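Local coordinates for lysyl oxidase (Pichia pastoris, PDB 1W7C), which probably oxidises primary amines, including lysine side chains, as a copper- and topaquinone-dependent amine oxidase, at residues A[54-59]-A[95-100]. Residues are numbered along the deposited sequence; the frame is centred on the assembly and turned at random.
Sequences YVLWIE and GYFEEL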
ATOM      1  N   TYR A  54      42.950  11.116 -15.699  1.00 18.46           N
ATOM      2  CA  TYR A  54      42.763  10.716 -14.310  1.00 18.35           C
ATOM      3  C   TYR A  54      41.711   9.640 -14.185  1.00 20.12           C
ATOM      4  O   TYR A  54      40.847   9.504 -15.026  1.00 20.48           O
ATOM      5  CB  TYR A  54      42.407  11.897 -13.423  1.00 19.24           C
ATOM      6  CG  TYR A  54      41.217  12.718 -13.873  1.00 20.29           C
ATOM      7  CD1 TYR A  54      39.940  12.417 -13.459  1.00 20.72           C
ATOM      8  CD2 TYR A  54      41.393  13.815 -14.696  1.00 20.01           C
ATOM      9  CE1 TYR A  54      38.852  13.188 -13.854  1.00 20.76           C
ATOM     10  CE2 TYR A  54      40.311  14.597 -15.129  1.00 20.31           C
ATOM     11  CZ  TYR A  54      39.052  14.286 -14.692  1.00 19.63           C
ATOM     12  OH  TYR A  54      38.009  15.074 -15.125  1.00 20.54           O
ATOM     13  N   VAL A  55      41.802   8.864 -13.115  1.00 18.75           N
ATOM     14  CA  VAL A  55      40.873   7.766 -12.908  1.00 19.66           C
ATOM     15  C   VAL A  55      39.654   8.218 -12.081  1.00 18.69           C
ATOM     16  O   VAL A  55      39.798   8.813 -10.999  1.00 23.02           O
ATOM     17  CB  VAL A  55      41.591   6.579 -12.197  1.00 22.26           C
ATOM     18  CG1 VAL A  55      40.640   5.400 -11.941  1.00 22.99           C
ATOM     19  CG2 VAL A  55      42.774   6.108 -13.029  1.00 24.62           C
ATOM     20  N   LEU A  56      38.464   7.886 -12.559  1.00 18.33           N
ATOM     21  CA  LEU A  56      37.246   8.161 -11.784  1.00 18.13           C
ATOM     22  C   LEU A  56      36.805   6.986 -10.924  1.00 16.56           C
ATOM     23  O   LEU A  56      36.666   7.121  -9.714  1.00 18.52           O
ATOM     24  CB  LEU A  56      36.066   8.571 -12.687  1.00 22.16           C
ATOM     25  CG  LEU A  56      36.042   9.955 -13.275  1.00 23.73           C
ATOM     26  CD1 LEU A  56      36.935  10.003 -14.496  1.00 28.59           C
ATOM     27  CD2 LEU A  56      34.593  10.325 -13.630  1.00 37.56           C
ATOM     28  N   TRP A  57      36.554   5.859 -11.598  1.00 17.61           N
ATOM     29  CA  TRP A  57      35.862   4.716 -11.006  1.00 17.05           C
ATOM     30  C   TRP A  57      36.586   3.407 -11.310  1.00 16.10           C
ATOM     31  O   TRP A  57      37.190   3.256 -12.381  1.00 17.54           O
ATOM     32  CB  TRP A  57      34.434   4.640 -11.547  1.00 16.31           C
ATOM     33  CG  TRP A  57      33.596   5.793 -11.129  1.00 15.81           C
ATOM     34  CD1 TRP A  57      33.606   6.428  -9.911  1.00 17.76           C
ATOM     35  CD2 TRP A  57      32.658   6.497 -11.939  1.00 18.50           C
ATOM     36  NE1 TRP A  57      32.709   7.466  -9.919  1.00 18.36           N
ATOM     37  CE2 TRP A  57      32.105   7.521 -11.146  1.00 18.05           C
ATOM     38  CE3 TRP A  57      32.205   6.354 -13.265  1.00 20.54           C
ATOM     39  CZ2 TRP A  57      31.151   8.423 -11.636  1.00 21.83           C
ATOM     40  CZ3 TRP A  57      31.252   7.248 -13.751  1.00 20.92           C
ATOM     41  CH2 TRP A  57      30.734   8.266 -12.937  1.00 22.53           C
ATOM     42  N   ILE A  58      36.556   2.504 -10.335  1.00 16.96           N
ATOM     43  CA  ILE A  58      37.068   1.146 -10.451  1.00 16.06           C
ATOM     44  C   ILE A  58      36.134   0.237  -9.662  1.00 16.16           C
ATOM     45  O   ILE A  58      36.028   0.386  -8.448  1.00 17.23           O
ATOM     46  CB  ILE A  58      38.492   0.996  -9.865  1.00 19.01           C
ATOM     47  CG1 ILE A  58      39.484   1.928 -10.555  1.00 19.38           C
ATOM     48  CG2 ILE A  58      38.922  -0.458  -9.991  1.00 19.70           C
ATOM     49  CD1 ILE A  58      40.870   1.949  -9.914  1.00 20.14           C
ATOM     50  N   GLU A  59      35.423  -0.637 -10.373  1.00 16.24           N
ATOM     51  CA  GLU A  59      34.438  -1.496  -9.732  1.00 15.61           C
ATOM     52  C   GLU A  59      34.342  -2.863 -10.393  1.00 15.90           C
ATOM     53  O   GLU A  59      34.873  -3.086 -11.475  1.00 16.86           O
ATOM     54  CB  GLU A  59      33.059  -0.839  -9.710  1.00 15.42           C
ATOM     55  CG  GLU A  59      32.435  -0.713 -11.080  1.00 16.35           C
ATOM     56  CD  GLU A  59      30.937  -0.439 -11.063  1.00 19.85           C
ATOM     57  OE1 GLU A  59      30.321  -0.407  -9.976  1.00 19.24           O
ATOM     58  OE2 GLU A  59      30.400  -0.281 -12.181  1.00 18.06           O
ATOM     59  N   GLY A  95      39.146  15.743 -25.399  1.00 24.39           N
ATOM     60  CA  GLY A  95      38.971  14.974 -24.192  1.00 21.81           C
ATOM     61  C   GLY A  95      37.762  14.072 -24.245  1.00 19.86           C
ATOM     62  O   GLY A  95      36.784  14.356 -24.943  1.00 21.72           O
ATOM     63  N   TYR A  96      37.851  12.973 -23.506  1.00 19.32           N
ATOM     64  CA  TYR A  96      36.738  12.043 -23.382  1.00 20.07           C
ATOM     65  C   TYR A  96      36.943  11.190 -22.160  1.00 19.81           C
ATOM     66  O   TYR A  96      38.067  11.028 -21.704  1.00 19.68           O
ATOM     67  CB  TYR A  96      36.634  11.163 -24.643  1.00 19.98           C
ATOM     68  CG  TYR A  96      37.910  10.441 -24.990  1.00 21.19           C
ATOM     69  CD1 TYR A  96      38.195   9.194 -24.442  1.00 19.89           C
ATOM     70  CD2 TYR A  96      38.840  11.006 -25.834  1.00 24.63           C
ATOM     71  CE1 TYR A  96      39.375   8.531 -24.743  1.00 20.85           C
ATOM     72  CE2 TYR A  96      40.018  10.362 -26.127  1.00 26.88           C
ATOM     73  CZ  TYR A  96      40.285   9.122 -25.589  1.00 24.28           C
ATOM     74  OH  TYR A  96      41.466   8.482 -25.885  1.00 28.09           O
ATOM     75  N   PHE A  97      35.852  10.649 -21.634  1.00 18.76           N
ATOM     76  CA  PHE A  97      35.922   9.576 -20.655  1.00 18.47           C
ATOM     77  C   PHE A  97      35.899   8.256 -21.408  1.00 19.46           C
ATOM     78  O   PHE A  97      35.180   8.129 -22.398  1.00 22.37           O
ATOM     79  CB  PHE A  97      34.727   9.642 -19.676  1.00 18.43           C
ATOM     80  CG  PHE A  97      34.659  10.909 -18.886  1.00 18.16           C
ATOM     81  CD1 PHE A  97      34.163  12.080 -19.446  1.00 19.79           C
ATOM     82  CD2 PHE A  97      35.146  10.943 -17.585  1.00 19.23           C
ATOM     83  CE1 PHE A  97      34.160  13.247 -18.703  1.00 18.56           C
ATOM     84  CE2 PHE A  97      35.097  12.086 -16.839  1.00 19.83           C
ATOM     85  CZ  PHE A  97      34.632  13.245 -17.407  1.00 19.37           C
ATOM     86  N   GLU A  98      36.664   7.271 -20.947  1.00 19.44           N
ATOM     87  CA  GLU A  98      36.596   5.958 -21.537  1.00 19.09           C
ATOM     88  C   GLU A  98      36.426   4.895 -20.473  1.00 18.65           C
ATOM     89  O   GLU A  98      37.078   4.923 -19.423  1.00 19.43           O
ATOM     90  CB  GLU A  98      37.790   5.648 -22.449  1.00 19.78           C
ATOM     91  CG  GLU A  98      37.520   4.391 -23.310  1.00 21.64           C
ATOM     92  CD  GLU A  98      38.491   4.176 -24.443  1.00 21.38           C
ATOM     93  OE1 GLU A  98      39.597   4.750 -24.401  1.00 25.17           O
ATOM     94  OE2 GLU A  98      38.157   3.358 -25.346  1.00 23.54           O
ATOM     95  N   GLU A  99      35.529   3.954 -20.764  1.00 16.80           N
ATOM     96  CA  GLU A  99      35.347   2.783 -19.938  1.00 16.97           C
ATOM     97  C   GLU A  99      36.302   1.709 -20.462  1.00 17.01           C
ATOM     98  O   GLU A  99      36.367   1.458 -21.691  1.00 18.38           O
ATOM     99  CB  GLU A  99      33.878   2.325 -20.021  1.00 19.40           C
ATOM    100  CG  GLU A  99      32.897   3.432 -19.677  1.00 18.59           C
ATOM    101  CD  GLU A  99      31.457   2.979 -19.540  1.00 16.54           C
ATOM    102  OE1 GLU A  99      31.172   2.243 -18.562  1.00 17.52           O
ATOM    103  OE2 GLU A  99      30.667   3.355 -20.412  1.00 17.31           O
ATOM    104  N   LEU A 100      37.019   1.096 -19.526  1.00 17.15           N
ATOM    105  CA  LEU A 100      38.020   0.099 -19.793  1.00 17.92           C
ATOM    106  C   LEU A 100      37.806  -1.104 -18.877  1.00 18.30           C
ATOM    107  O   LEU A 100      37.528  -0.951 -17.700  1.00 21.95           O
ATOM    108  CB  LEU A 100      39.433   0.676 -19.548  1.00 18.26           C
ATOM    109  CG  LEU A 100      39.793   1.940 -20.347  1.00 20.03           C
ATOM    110  CD1 LEU A 100      41.105   2.484 -19.801  1.00 23.33           C
ATOM    111  CD2 LEU A 100      39.882   1.698 -21.822  1.00 20.56           C
TER
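Leu56 brings both methyls to the CD2-CE2 side of the Phe97 ring, CD1 at the edge near its plane and CD2 raised out of that plane. Leu56 CD1 is 3.6 Å from Phe97 CE2, and Leu56 CD2 meets the same CE2 at 3.7 Å. Neither methyl lies over a face, and the two side chains cross at about a right angle. Each is aimed at the other with its CG anti to the carbonyl carbon (chi1 -75° in Leu56, -61° in Phe97). The gap they bridge, from Leu56 CA to Phe97 CA, is 9.1 Å. Tyr54 adds a looser, oblique approach, its OH 4.5 Å from Phe97 CZ; that hydroxyl is hydrogen-bonded to Asp135.

The distance has a simple cause. Strands 53-61 and 96-103 are not neighbours: strand 82-89 runs between them, antiparallel to both, in the sheet of the N2 region of this copper amine oxidase, away from the copper and calcium sites. The pair illustrates how next-but-one strands meet across the intervening one, here beside Tyr88, which touches Leu56 and stacks edge-to-face with Phe97. A classic beta bulge, Leu56 and Trp57 both opposite Val86, interrupts the regular pairing of strand 53-61 with 82-89. Within it, Leu56 CB rests 4.0 Å above the indole plane of Trp57, toward the rim.

Further along, Glu59 OE2 and Glu99 OE1 are 6.9 Å apart, each salt-bridged to Arg84 of the middle strand, which probably offsets their mutual repulsion. With polar groups thus satisfied by Asp135 and Arg84, the buried apolar contact between the two flanking strands rests on dispersion and shape.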